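Local coordinates for protein xyloglucanase (Paenibacillus pabuli, PDB 2JEP) that hydrolyses the beta-glucan backbone of the plant cell-wall polysaccharide xyloglucan, as a family 5 glycoside hydrolase built on a TIM barrel, at residues Pro358-Asn363 and His369-Phe374; Gly322-Ile327 and Lys345-Lys350; Gly140-Val145 and Glu155-Val160; Gly58-Thr63 and Ala106-Arg111. All blocks are in the same frame, centred on the assembly; numbering follows the deposited sequence.

Contact 1. Residues Pro358-Asn363 and His369-Phe374; sequences PVYWDN and HGFALF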
loop_
_atom_site.group_PDB
_atom_site.type_symbol
_atom_site.label_atom_id
_atom_site.label_comp_id
_atom_site.label_asym_id
_atom_site.label_seq_id
_atom_site.Cartn_x
_atom_site.Cartn_y
_atom_site.Cartn_z
ATOM N N PRO A 358 0.020 -5.201 8.856
ATOM C CA PRO A 358 -1.255 -5.109 8.151
ATOM C C PRO A 358 -1.699 -3.653 8.031
ATOM O O PRO A 358 -1.757 -2.957 9.042
ATOM C CB PRO A 358 -2.193 -5.886 9.061
ATOM C CG PRO A 358 -1.661 -5.656 10.455
ATOM C CD PRO A 358 -0.171 -5.361 10.314
ATOM N N VAL A 359 -1.983 -3.201 6.811
ATOM C CA VAL A 359 -2.401 -1.827 6.562
ATOM C C VAL A 359 -3.790 -1.793 5.906
ATOM O O VAL A 359 -3.960 -2.240 4.787
ATOM C CB VAL A 359 -1.369 -1.083 5.671
ATOM C CG1 VAL A 359 -1.696 0.402 5.577
ATOM C CG2 VAL A 359 0.079 -1.298 6.200
ATOM N N TYR A 360 -4.793 -1.306 6.648
ATOM C CA TYR A 360 -6.182 -1.336 6.218
ATOM C C TYR A 360 -6.444 -0.339 5.090
ATOM O O TYR A 360 -5.969 0.789 5.130
ATOM C CB TYR A 360 -7.091 -1.020 7.437
ATOM C CG TYR A 360 -8.541 -1.038 7.073
ATOM C CD1 TYR A 360 -9.234 -2.244 6.967
ATOM C CD2 TYR A 360 -9.204 0.136 6.728
ATOM C CE1 TYR A 360 -10.548 -2.270 6.545
ATOM C CE2 TYR A 360 -10.504 0.121 6.316
ATOM C CZ TYR A 360 -11.175 -1.077 6.212
ATOM O OH TYR A 360 -12.472 -1.102 5.739
ATOM N N TRP A 361 -7.249 -0.764 4.105
ATOM C CA TRP A 361 -7.631 0.092 2.995
ATOM C C TRP A 361 -8.917 0.850 3.333
ATOM O O TRP A 361 -9.983 0.272 3.355
ATOM C CB TRP A 361 -7.830 -0.702 1.691
ATOM C CG TRP A 361 -8.270 0.198 0.594
ATOM C CD1 TRP A 361 -9.509 0.288 0.056
ATOM C CD2 TRP A 361 -7.493 1.239 -0.021
ATOM N NE1 TRP A 361 -9.564 1.311 -0.874
ATOM C CE2 TRP A 361 -8.332 1.919 -0.927
ATOM C CE3 TRP A 361 -6.166 1.641 0.087
ATOM C CZ2 TRP A 361 -7.877 2.972 -1.708
ATOM C CZ3 TRP A 361 -5.719 2.690 -0.690
ATOM C CH2 TRP A 361 -6.570 3.352 -1.563
ATOM N N ASP A 362 -8.798 2.165 3.549
ATOM C CA ASP A 362 -9.918 3.043 3.861
ATOM C C ASP A 362 -9.987 4.074 2.754
ATOM O O ASP A 362 -9.054 4.853 2.573
ATOM C CB ASP A 362 -9.650 3.725 5.199
ATOM C CG ASP A 362 -10.836 4.513 5.727
ATOM O OD1 ASP A 362 -11.411 5.296 4.938
ATOM O OD2 ASP A 362 -11.165 4.361 6.938
ATOM N N ASN A 363 -11.092 4.086 2.004
ATOM C CA ASN A 363 -11.265 5.000 0.897
ATOM C C ASN A 363 -12.165 6.202 1.191
ATOM O O ASN A 363 -12.435 6.994 0.306
ATOM C CB ASN A 363 -11.739 4.265 -0.349
ATOM C CG ASN A 363 -13.170 3.798 -0.267
ATOM O OD1 ASN A 363 -13.793 3.828 0.801
ATOM N ND2 ASN A 363 -13.728 3.402 -1.421
ATOM N N HIS A 369 -20.835 -0.364 -0.789
ATOM C CA HIS A 369 -19.556 -0.772 -1.333
ATOM C C HIS A 369 -18.383 0.028 -0.770
ATOM O O HIS A 369 -17.275 -0.028 -1.311
ATOM C CB HIS A 369 -19.514 -0.768 -2.867
ATOM C CG HIS A 369 -20.676 -1.435 -3.529
ATOM N ND1 HIS A 369 -21.294 -0.897 -4.630
ATOM C CD2 HIS A 369 -21.327 -2.593 -3.257
ATOM C CE1 HIS A 369 -22.293 -1.687 -5.000
ATOM N NE2 HIS A 369 -22.331 -2.728 -4.186
ATOM N N GLY A 370 -18.606 0.753 0.322
ATOM C CA GLY A 370 -17.557 1.563 0.922
ATOM C C GLY A 370 -16.582 0.767 1.762
ATOM O O GLY A 370 -16.855 -0.351 2.215
ATOM N N PHE A 371 -15.419 1.376 1.985
ATOM C CA PHE A 371 -14.399 0.820 2.872
ATOM C C PHE A 371 -14.147 1.672 4.134
ATOM O O PHE A 371 -13.333 1.300 4.969
ATOM C CB PHE A 371 -13.049 0.715 2.163
ATOM C CG PHE A 371 -12.913 -0.380 1.152
ATOM C CD1 PHE A 371 -12.514 -1.648 1.545
ATOM C CD2 PHE A 371 -13.020 -0.109 -0.195
ATOM C CE1 PHE A 371 -12.271 -2.631 0.601
ATOM C CE2 PHE A 371 -12.769 -1.093 -1.150
ATOM C CZ PHE A 371 -12.386 -2.351 -0.736
ATOM N N ALA A 372 -14.777 2.828 4.263
ATOM C CA ALA A 372 -14.394 3.741 5.314
ATOM C C ALA A 372 -14.692 3.237 6.726
ATOM O O ALA A 372 -15.728 2.612 6.974
ATOM C CB ALA A 372 -15.116 5.049 5.095
ATOM N N LEU A 373 -13.796 3.593 7.656
ATOM C CA LEU A 373 -14.020 3.406 9.071
ATOM C C LEU A 373 -14.296 4.714 9.807
ATOM O O LEU A 373 -14.673 4.684 10.989
ATOM C CB LEU A 373 -12.822 2.732 9.752
ATOM C CG LEU A 373 -12.253 1.496 9.056
ATOM C CD1 LEU A 373 -11.024 0.981 9.827
ATOM C CD2 LEU A 373 -13.320 0.401 8.859
ATOM N N PHE A 374 -14.069 5.834 9.120
ATOM C CA PHE A 374 -14.278 7.193 9.639
ATOM C C PHE A 374 -15.071 7.997 8.621
ATOM O O PHE A 374 -14.968 7.751 7.424
ATOM C CB PHE A 374 -12.933 7.897 9.850
ATOM C CG PHE A 374 -12.005 7.158 10.763
ATOM C CD1 PHE A 374 -12.005 7.395 12.140
ATOM C CD2 PHE A 374 -11.093 6.253 10.255
ATOM C CE1 PHE A 374 -11.145 6.714 12.976
ATOM C CE2 PHE A 374 -10.228 5.563 11.091
ATOM C CZ PHE A 374 -10.256 5.785 12.445
HETATM O O HOH W 1 -12.359 7.470 6.340
HETATM O O HOH W 2 -16.390 2.501 -2.189
#

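Contact 2. Residues Gly322-Ile327 and Lys345-Lys350; sequences GEFGSI and KAVTAK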
loop_
_atom_site.group_PDB
_atom_site.type_symbol
_atom_site.label_atom_id
_atom_site.label_comp_id
_atom_site.label_asym_id
_atom_site.label_seq_id
_atom_site.Cartn_x
_atom_site.Cartn_y
_atom_site.Cartn_z
ATOM N N GLY A 322 0.153 -3.976 2.423
ATOM C CA GLY A 322 -0.116 -2.551 2.338
ATOM C C GLY A 322 -1.547 -2.141 2.147
ATOM O O GLY A 322 -1.867 -0.974 2.320
ATOM N N GLU A 323 -2.392 -3.101 1.762
ATOM C CA GLU A 323 -3.848 -2.896 1.676
ATOM C C GLU A 323 -4.539 -4.208 1.976
ATOM O O GLU A 323 -4.123 -5.258 1.495
ATOM C CB GLU A 323 -4.282 -2.489 0.260
ATOM C CG GLU A 323 -3.650 -1.220 -0.269
ATOM C CD GLU A 323 -4.072 -0.841 -1.670
ATOM O OE1 GLU A 323 -5.069 -1.411 -2.160
ATOM O OE2 GLU A 323 -3.403 0.049 -2.251
ATOM N N PHE A 324 -5.620 -4.124 2.753
ATOM C CA PHE A 324 -6.564 -5.216 2.894
ATOM C C PHE A 324 -7.891 -4.592 3.350
ATOM O O PHE A 324 -7.910 -3.496 3.911
ATOM C CB PHE A 324 -6.104 -6.268 3.913
ATOM C CG PHE A 324 -6.212 -5.817 5.347
ATOM C CD1 PHE A 324 -5.202 -5.108 5.931
ATOM C CD2 PHE A 324 -7.313 -6.142 6.122
ATOM C CE1 PHE A 324 -5.314 -4.669 7.237
ATOM C CE2 PHE A 324 -7.410 -5.716 7.418
ATOM C CZ PHE A 324 -6.430 -4.978 7.982
ATOM N N GLY A 325 -8.990 -5.325 3.187
ATOM C CA GLY A 325 -10.285 -4.875 3.661
ATOM C C GLY A 325 -11.415 -5.482 2.865
ATOM O O GLY A 325 -11.196 -6.206 1.873
ATOM N N SER A 326 -12.643 -5.154 3.275
ATOM C CA SER A 326 -13.839 -5.649 2.618
ATOM C C SER A 326 -14.893 -4.560 2.496
ATOM O O SER A 326 -15.049 -3.721 3.400
ATOM C CB SER A 326 -14.379 -6.892 3.318
ATOM O OG SER A 326 -14.715 -6.643 4.666
ATOM N N ILE A 327 -15.602 -4.578 1.378
ATOM C CA ILE A 327 -16.569 -3.531 1.104
ATOM C C ILE A 327 -17.892 -3.719 1.847
ATOM O O ILE A 327 -18.332 -4.848 2.134
ATOM C CB ILE A 327 -16.854 -3.385 -0.410
ATOM C CG1 ILE A 327 -17.503 -4.645 -1.035
ATOM C CG2 ILE A 327 -15.577 -2.959 -1.120
ATOM C CD1 ILE A 327 -17.932 -4.454 -2.436
ATOM N N LYS A 345 -10.191 -8.758 11.529
ATOM C CA LYS A 345 -9.470 -9.338 12.654
ATOM C C LYS A 345 -8.587 -10.484 12.204
ATOM O O LYS A 345 -7.438 -10.599 12.648
ATOM C CB LYS A 345 -10.451 -9.821 13.732
ATOM C CG LYS A 345 -9.766 -10.401 14.945
ATOM C CD LYS A 345 -10.742 -10.592 16.087
ATOM C CE LYS A 345 -10.041 -11.199 17.297
ATOM N NZ LYS A 345 -10.963 -11.207 18.457
ATOM N N ALA A 346 -9.127 -11.359 11.355
ATOM C CA ALA A 346 -8.378 -12.524 10.916
ATOM C C ALA A 346 -7.138 -12.106 10.118
ATOM O O ALA A 346 -6.038 -12.645 10.329
ATOM C CB ALA A 346 -9.273 -13.452 10.119
ATOM N N VAL A 347 -7.292 -11.156 9.193
ATOM C CA VAL A 347 -6.148 -10.730 8.385
ATOM C C VAL A 347 -5.117 -10.063 9.285
ATOM O O VAL A 347 -3.914 -10.309 9.160
ATOM C CB VAL A 347 -6.599 -9.804 7.221
ATOM C CG1 VAL A 347 -5.387 -9.165 6.542
ATOM C CG2 VAL A 347 -7.490 -10.564 6.221
ATOM N N THR A 348 -5.582 -9.199 10.198
ATOM C CA THR A 348 -4.655 -8.499 11.107
ATOM C C THR A 348 -3.910 -9.507 11.973
ATOM O O THR A 348 -2.677 -9.425 12.119
ATOM C CB THR A 348 -5.412 -7.473 11.972
ATOM O OG1 THR A 348 -6.050 -6.523 11.106
ATOM C CG2 THR A 348 -4.491 -6.767 12.914
ATOM N N ALA A 349 -4.654 -10.452 12.548
ATOM C CA ALA A 349 -4.034 -11.452 13.432
ATOM C C ALA A 349 -3.061 -12.318 12.659
ATOM O O ALA A 349 -2.043 -12.746 13.200
ATOM C CB ALA A 349 -5.100 -12.327 14.059
ATOM N N LYS A 350 -3.363 -12.620 11.396
ATOM C CA LYS A 350 -2.455 -13.485 10.616
ATOM C C LYS A 350 -1.179 -12.730 10.294
ATOM O O LYS A 350 -0.083 -13.305 10.304
ATOM C CB LYS A 350 -3.131 -13.945 9.328
ATOM C CG LYS A 350 -2.399 -15.085 8.630
ATOM C CD LYS A 350 -2.373 -16.375 9.457
ATOM C CE LYS A 350 -3.732 -17.023 9.528
ATOM N NZ LYS A 350 -3.706 -18.145 10.520
#

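Contact 3. Residues Gly140-Val145 and Glu155-Val160; sequences GGWLLV and EKYKKV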
loop_
_atom_site.group_PDB
_atom_site.type_symbol
_atom_site.label_atom_id
_atom_site.label_comp_id
_atom_site.label_asym_id
_atom_site.label_seq_id
_atom_site.Cartn_x
_atom_site.Cartn_y
_atom_site.Cartn_z
ATOM N N GLY A 140 -3.324 9.009 -18.268
ATOM C CA GLY A 140 -2.004 9.531 -17.966
ATOM C C GLY A 140 -1.065 8.507 -17.370
ATOM O O GLY A 140 0.087 8.819 -17.127
ATOM N N GLY A 141 -1.555 7.305 -17.101
ATOM C CA GLY A 141 -0.686 6.255 -16.550
ATOM C C GLY A 141 0.445 5.957 -17.511
ATOM O O GLY A 141 0.196 5.728 -18.701
ATOM N N TRP A 142 1.678 5.956 -17.003
ATOM C CA TRP A 142 2.874 5.888 -17.846
ATOM C C TRP A 142 3.937 4.877 -17.367
ATOM O O TRP A 142 4.832 4.537 -18.129
ATOM C CB TRP A 142 3.518 7.295 -17.962
ATOM C CG TRP A 142 3.904 7.826 -16.632
ATOM C CD1 TRP A 142 3.123 8.573 -15.769
ATOM C CD2 TRP A 142 5.143 7.585 -15.927
ATOM N NE1 TRP A 142 3.805 8.810 -14.599
ATOM C CE2 TRP A 142 5.042 8.216 -14.670
ATOM C CE3 TRP A 142 6.334 6.914 -16.240
ATOM C CZ2 TRP A 142 6.076 8.185 -13.745
ATOM C CZ3 TRP A 142 7.349 6.877 -15.314
ATOM C CH2 TRP A 142 7.219 7.512 -14.086
ATOM N N LEU A 143 3.858 4.437 -16.115
ATOM C CA LEU A 143 4.854 3.548 -15.535
ATOM C C LEU A 143 4.342 2.144 -15.816
ATOM O O LEU A 143 3.747 1.478 -14.979
ATOM C CB LEU A 143 5.032 3.843 -14.042
ATOM C CG LEU A 143 6.051 2.967 -13.321
ATOM C CD1 LEU A 143 7.487 3.169 -13.846
ATOM C CD2 LEU A 143 5.964 3.181 -11.814
ATOM N N LEU A 144 4.540 1.736 -17.066
ATOM C CA LEU A 144 3.856 0.601 -17.650
ATOM C C LEU A 144 4.851 -0.465 -18.031
ATOM O O LEU A 144 5.641 -0.272 -18.959
ATOM C CB LEU A 144 3.026 1.020 -18.890
ATOM C CG LEU A 144 1.969 2.092 -18.663
ATOM C CD1 LEU A 144 1.232 2.429 -19.953
ATOM C CD2 LEU A 144 0.984 1.762 -17.536
ATOM N N VAL A 145 4.772 -1.616 -17.356
ATOM C CA VAL A 145 5.717 -2.696 -17.679
ATOM C C VAL A 145 5.607 -3.132 -19.153
ATOM O O VAL A 145 6.545 -3.647 -19.710
ATOM C CB VAL A 145 5.544 -3.909 -16.758
ATOM C CG1 VAL A 145 5.938 -3.535 -15.320
ATOM C CG2 VAL A 145 4.109 -4.466 -16.822
ATOM N N GLU A 155 13.809 6.548 -17.428
ATOM C CA GLU A 155 14.416 7.825 -17.128
ATOM C C GLU A 155 13.467 8.762 -16.398
ATOM O O GLU A 155 13.854 9.441 -15.469
ATOM C CB GLU A 155 14.925 8.469 -18.429
ATOM C CG GLU A 155 15.585 9.823 -18.280
ATOM C CD GLU A 155 16.888 9.836 -17.537
ATOM O OE1 GLU A 155 17.531 8.770 -17.410
ATOM O OE2 GLU A 155 17.292 10.969 -17.101
ATOM N N LYS A 156 12.219 8.798 -16.826
ATOM C CA LYS A 156 11.204 9.589 -16.146
ATOM C C LYS A 156 11.066 9.140 -14.704
ATOM O O LYS A 156 11.009 9.948 -13.784
ATOM C CB LYS A 156 9.884 9.449 -16.888
ATOM C CG LYS A 156 8.711 10.271 -16.340
ATOM C CD LYS A 156 7.538 10.241 -17.326
ATOM C CE LYS A 156 6.319 10.975 -16.836
ATOM N NZ LYS A 156 5.292 11.049 -17.928
ATOM N N TYR A 157 10.977 7.831 -14.506
ATOM C CA TYR A 157 10.860 7.276 -13.163
ATOM C C TYR A 157 12.042 7.657 -12.264
ATOM O O TYR A 157 11.861 8.069 -11.110
ATOM C CB TYR A 157 10.711 5.759 -13.293
ATOM C CG TYR A 157 10.473 5.001 -12.015
ATOM C CD1 TYR A 157 9.258 5.095 -11.346
ATOM C CD2 TYR A 157 11.434 4.143 -11.504
ATOM C CE1 TYR A 157 9.004 4.339 -10.220
ATOM C CE2 TYR A 157 11.195 3.396 -10.368
ATOM C CZ TYR A 157 9.978 3.486 -9.720
ATOM O OH TYR A 157 9.763 2.728 -8.579
ATOM N N LYS A 158 13.260 7.526 -12.794
ATOM C CA LYS A 158 14.436 7.971 -12.084
ATOM C C LYS A 158 14.322 9.440 -11.675
ATOM O O LYS A 158 14.567 9.801 -10.525
ATOM C CB LYS A 158 15.692 7.732 -12.937
ATOM C CG LYS A 158 17.005 8.266 -12.310
ATOM C CD LYS A 158 18.138 8.125 -13.318
ATOM C CE LYS A 158 19.412 8.815 -12.942
ATOM N NZ LYS A 158 20.349 8.666 -14.097
ATOM N N LYS A 159 14.005 10.309 -12.635
ATOM C CA LYS A 159 13.961 11.740 -12.343
ATOM C C LYS A 159 12.864 12.084 -11.333
ATOM O O LYS A 159 13.064 12.959 -10.478
ATOM C CB LYS A 159 13.776 12.536 -13.646
ATOM C CG LYS A 159 14.980 12.511 -14.575
ATOM C CD LYS A 159 16.178 13.265 -13.972
ATOM C CE LYS A 159 17.264 13.600 -14.990
ATOM N NZ LYS A 159 18.300 14.457 -14.305
ATOM N N VAL A 160 11.715 11.400 -11.428
ATOM C CA VAL A 160 10.625 11.614 -10.489
ATOM C C VAL A 160 11.065 11.189 -9.090
ATOM O O VAL A 160 10.922 11.962 -8.142
ATOM C CB VAL A 160 9.359 10.901 -10.983
ATOM C CG1 VAL A 160 8.287 10.823 -9.887
ATOM C CG2 VAL A 160 8.843 11.623 -12.219
#

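Contact 4. Residues Gly58-Thr63 and Ala106-Arg111; sequences GTPNET and AAWLNR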
loop_
_atom_site.group_PDB
_atom_site.type_symbol
_atom_site.label_atom_id
_atom_site.label_comp_id
_atom_site.label_asym_id
_atom_site.label_seq_id
_atom_site.Cartn_x
_atom_site.Cartn_y
_atom_site.Cartn_z
ATOM N N GLY A 58 -6.040 12.896 -15.972
ATOM C CA GLY A 58 -4.625 13.053 -15.830
ATOM C C GLY A 58 -4.073 13.984 -14.770
ATOM O O GLY A 58 -2.861 13.995 -14.572
ATOM N N THR A 59 -4.901 14.756 -14.071
ATOM C CA THR A 59 -4.387 15.690 -13.067
ATOM C C THR A 59 -4.764 15.259 -11.657
ATOM O O THR A 59 -5.949 15.133 -11.344
ATOM C CB THR A 59 -4.842 17.147 -13.282
ATOM O OG1 THR A 59 -4.332 17.619 -14.543
ATOM C CG2 THR A 59 -4.306 18.041 -12.172
ATOM N N PRO A 60 -3.756 14.990 -10.816
ATOM C CA PRO A 60 -4.088 14.597 -9.444
ATOM C C PRO A 60 -4.809 15.721 -8.700
ATOM O O PRO A 60 -4.549 16.897 -8.930
ATOM C CB PRO A 60 -2.728 14.346 -8.804
ATOM C CG PRO A 60 -1.778 14.181 -9.910
ATOM C CD PRO A 60 -2.305 14.982 -11.044
ATOM N N ASN A 61 -5.704 15.352 -7.805
ATOM C CA ASN A 61 -6.456 16.320 -7.014
ATOM C C ASN A 61 -7.096 15.529 -5.898
ATOM O O ASN A 61 -7.859 14.597 -6.154
ATOM C CB ASN A 61 -7.479 17.015 -7.920
ATOM C CG ASN A 61 -8.371 17.996 -7.193
ATOM O OD1 ASN A 61 -8.762 17.769 -6.048
ATOM N ND2 ASN A 61 -8.708 19.091 -7.856
ATOM N N GLU A 62 -6.722 15.863 -4.667
ATOM C CA GLU A 62 -7.110 15.041 -3.540
ATOM C C GLU A 62 -8.603 15.038 -3.234
ATOM O O GLU A 62 -9.054 14.197 -2.449
ATOM C CB GLU A 62 -6.324 15.406 -2.279
ATOM C CG GLU A 62 -6.748 16.678 -1.609
ATOM C CD GLU A 62 -5.738 17.177 -0.644
ATOM O OE1 GLU A 62 -4.750 17.826 -1.096
ATOM O OE2 GLU A 62 -5.902 16.902 0.562
ATOM N N THR A 63 -9.367 15.932 -3.866
ATOM C CA THR A 63 -10.809 15.944 -3.725
ATOM C C THR A 63 -11.558 15.326 -4.892
ATOM O O THR A 63 -12.783 15.310 -4.888
ATOM C CB THR A 63 -11.329 17.367 -3.542
ATOM O OG1 THR A 63 -11.085 18.137 -4.734
ATOM C CG2 THR A 63 -10.713 18.018 -2.303
ATOM N N ALA A 106 5.860 22.130 -8.260
ATOM C CA ALA A 106 6.358 22.439 -6.923
ATOM C C ALA A 106 5.226 22.489 -5.892
ATOM O O ALA A 106 5.377 22.025 -4.779
ATOM C CB ALA A 106 7.154 23.766 -6.926
ATOM N N ALA A 107 4.073 23.043 -6.280
ATOM C CA ALA A 107 2.935 23.126 -5.375
ATOM C C ALA A 107 2.442 21.746 -4.980
ATOM O O ALA A 107 1.969 21.556 -3.864
ATOM C CB ALA A 107 1.805 23.955 -6.012
ATOM N N TRP A 108 2.531 20.793 -5.902
ATOM C CA TRP A 108 2.116 19.430 -5.609
ATOM C C TRP A 108 3.065 18.783 -4.586
ATOM O O TRP A 108 2.626 18.214 -3.591
ATOM C CB TRP A 108 2.020 18.622 -6.904
ATOM C CG TRP A 108 1.514 17.223 -6.761
ATOM C CD1 TRP A 108 2.113 16.091 -7.246
ATOM C CD2 TRP A 108 0.289 16.798 -6.148
ATOM N NE1 TRP A 108 1.328 14.987 -6.958
ATOM C CE2 TRP A 108 0.206 15.392 -6.291
ATOM C CE3 TRP A 108 -0.749 17.468 -5.502
ATOM C CZ2 TRP A 108 -0.870 14.644 -5.804
ATOM C CZ3 TRP A 108 -1.820 16.731 -5.025
ATOM C CH2 TRP A 108 -1.872 15.331 -5.163
ATOM N N LEU A 109 4.370 18.872 -4.812
ATOM C CA LEU A 109 5.314 18.387 -3.827
ATOM C C LEU A 109 5.130 19.066 -2.474
ATOM O O LEU A 109 5.237 18.402 -1.441
ATOM C CB LEU A 109 6.749 18.547 -4.307
ATOM C CG LEU A 109 7.283 17.570 -5.338
ATOM C CD1 LEU A 109 8.683 18.031 -5.748
ATOM C CD2 LEU A 109 7.252 16.152 -4.784
ATOM N N ASN A 110 4.842 20.361 -2.460
ATOM C CA ASN A 110 4.614 21.045 -1.182
ATOM C C ASN A 110 3.371 20.546 -0.472
ATOM O O ASN A 110 3.345 20.443 0.751
ATOM C CB ASN A 110 4.533 22.560 -1.380
ATOM C CG ASN A 110 5.873 23.167 -1.664
ATOM O OD1 ASN A 110 6.895 22.645 -1.218
ATOM N ND2 ASN A 110 5.875 24.298 -2.373
ATOM N N ARG A 111 2.346 20.215 -1.250
ATOM C CA ARG A 111 1.128 19.662 -0.649
ATOM C C ARG A 111 1.361 18.260 -0.084
ATOM O O ARG A 111 0.902 17.929 1.018
ATOM C CB ARG A 111 -0.028 19.643 -1.644
ATOM C CG ARG A 111 -1.321 19.059 -1.099
ATOM C CD ARG A 111 -1.842 19.855 0.114
ATOM N NE ARG A 111 -3.004 19.164 0.675
ATOM C CZ ARG A 111 -3.378 19.233 1.946
ATOM N NH1 ARG A 111 -2.746 20.012 2.812
ATOM N NH2 ARG A 111 -4.378 18.474 2.376
#

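Contact 1. Residues Pro358-Asn363 and His369-Phe374
The two backbones cross steeply, 105° apart over their touching parts, and come nearest at D362 and A372, whose CA atoms are 4.8 Å apart. Polar side chains of Y360, D362 and N363 then take hold of the backbone of 369-374. With CG anti to its N (chi1 -180°), Y360 sends its ring along to F371 O, and OH donates to that oxygen over 2.7 Å at the ring edge; L373 lays CD1 over one ring face, 4.0 Å from the centroid. D362 OD2 receives L373 N at 2.8 Å from above the carboxylate plane, and W46 NE1 as well. OD1 forms a salt bridge with R376 and accepts from G364 N and from a water that also donates to F374 O. N363 OD1 takes F371 N at 3.2 Å, from above its plane, besides H365 N, while ND2 reaches a second water shared with H369 O. The aromatic pair is T-shaped: W361 brings the edge of its five-membered ring to the face of F371, planes at 84°, with CD1 over the ring centre. F371 CB presses on W361 O at 3.3 Å, an oxygen with no hydrogen-bond partner in the model. Beside the W361 indole lies a bound ethanediol, which may mark a pocket. With an arginine and N-H donors around it, the buried D362 carboxylate is likely to stay ionised and to fix the loop.

Contact 2. Residues Gly322-Ile327 and Lys345-Lys350
F324 meets the helix through its ring, and V347 supplies the main cover: CG1 stands over one face, off toward the rim, 3.9 Å from the ring centroid and 3.6 Å from F324 CD2. T348 touches farther out on the same ring, its OG1 3.5 Å from F324 CZ; that hydroxyl is hydrogen-bonded to A344 O, one turn back in its own helix, and its touch on the ring is a van der Waals one. The torsions explain the match. F324 has CG set between its backbone N and carbonyl carbon (chi1 73°), which swings the ring out toward the helix, and V347 carries CG1 opposite its N (chi1 170°), which drops this methyl onto the face. With an alanine at F324, V347 CG1 would probably lose the surface it rests on, and a gap would be likely to open between strand and helix. Around this pair, F305 of helix 298-313 packs on V347, P358 touches both F324 and T348, and I390 of helix 384-393 also meets T348. The carboxylate of neighbouring E323 instead forms a salt bridge with R87 and a hydrogen bond with Y266, a place consistent with the nucleophile of family 5 enzymes. The contact thus lies inside a beta-alpha-beta unit of the TIM barrel, with helix 336-353 laid against strands 319-324 and 357-362 and flanked by helices 298-313 and 384-393.

Contact 3. Residues Gly140-Val145 and Glu155-Val160
W142 offers one face of its indole to K156 and the other to its own neighbour L143. On the first face the lysine chain runs obliquely across the ring: CG touches W142 CZ3, CD lies 3.7 Å from W142 CE3, and CE lies 3.7 Å from the centroid of the five-membered ring. NZ follows at 3.9 Å from that centroid, 16° off the normal, a cation-pi contact beside the CH-pi contact of CE. An extended chain, with CG opposite the backbone N at chi1 -177°, is what lets K156 cover the ring along so much of its length. On the opposite face lies L143 CB; at the edge, in plane, are G140 O and Y157 CB, the latter 4.0 Å from W142 CH2. The indole N-H is taken up elsewhere, by D133 OD2, which fixes the rotation of the ring under the lysine.

All this happens in the loop that leads from barrel strand 125-128 to helix 150-167, folded back onto the first half of that helix in a TIM-barrel beta-alpha unit. The loop turns sharply at L143, the centre of an inverse gamma turn with a weak bond from L144 N to W142 O. The turn presents L143 to Y157: CD1 comes 3.6 Å from Y157 CD1, and CD2 is equally close to Y157 CE1. Y157 is held at its far end by its OH bonded to S179 O, and W161 meets its ring edge-to-face. From helix 193-211, Y202 packs on L143 and F206 on Y157.

Contact 4. Residues Gly58-Thr63 and Ala106-Arg111
E62 leaves its backbone with CG between N and the carbonyl carbon (chi1 75°) and then extends, while R111 bends at chi2 (60°); these two turns bring carboxylate and guanidinium edge to edge. R111 grips side-on: NE bonds E62 OE1 at 2.8 Å through the syn lone pair, and NH2 bonds E62 OE2, also at 2.8 Å. Both bonds are close to straight and the two planes lie only 21° apart, so the pair cannot easily twist. V70 ties in from the backbone, its N to E62 OE2 and its O to R111 NH2, and Y118 OH takes R111 NH1. A leucine in place of R111 would probably leave the buried E62 carboxylate without its counter-charge and take from V70 O the donor R111 NH2. One turn earlier in the helix, W108 receives P60, whose CB leans obliquely on CZ2 at 3.5 Å; the indole N-H bonds S91 O. An Asx turn, N61 OD1 taking T63 N at 2.9 Å, shapes the chain around E62. A bidentate salt bridge and a proline-tryptophan contact thus join the small hairpin 55-56/59-60 and the loop just after it to helix 106-120 on the outside of the TIM barrel.

Contacts 1 and 2 are direct neighbours, centres about 10 Å apart, their strands 319-324 and 357-362 lying side by side in the barrel: W361 N reaches F324 O at 2.8 Å, a probable hydrogen bond, and F371 CZ packs on I327 CG2 at 3.3 Å. The W361 side chain lies about 3 Å from a bound ethanediol and about 5 Å from a calcium ion and touches E323, at the strand end where the family 5 nucleophile is expected. Contacts 3 and 4 touch neither of these nor each other, their nearest atoms about 5 Å apart. Contact 3 is centred about 28 Å from contact 1; the nearest atoms of contacts 4 and 1 are about 8 Å apart.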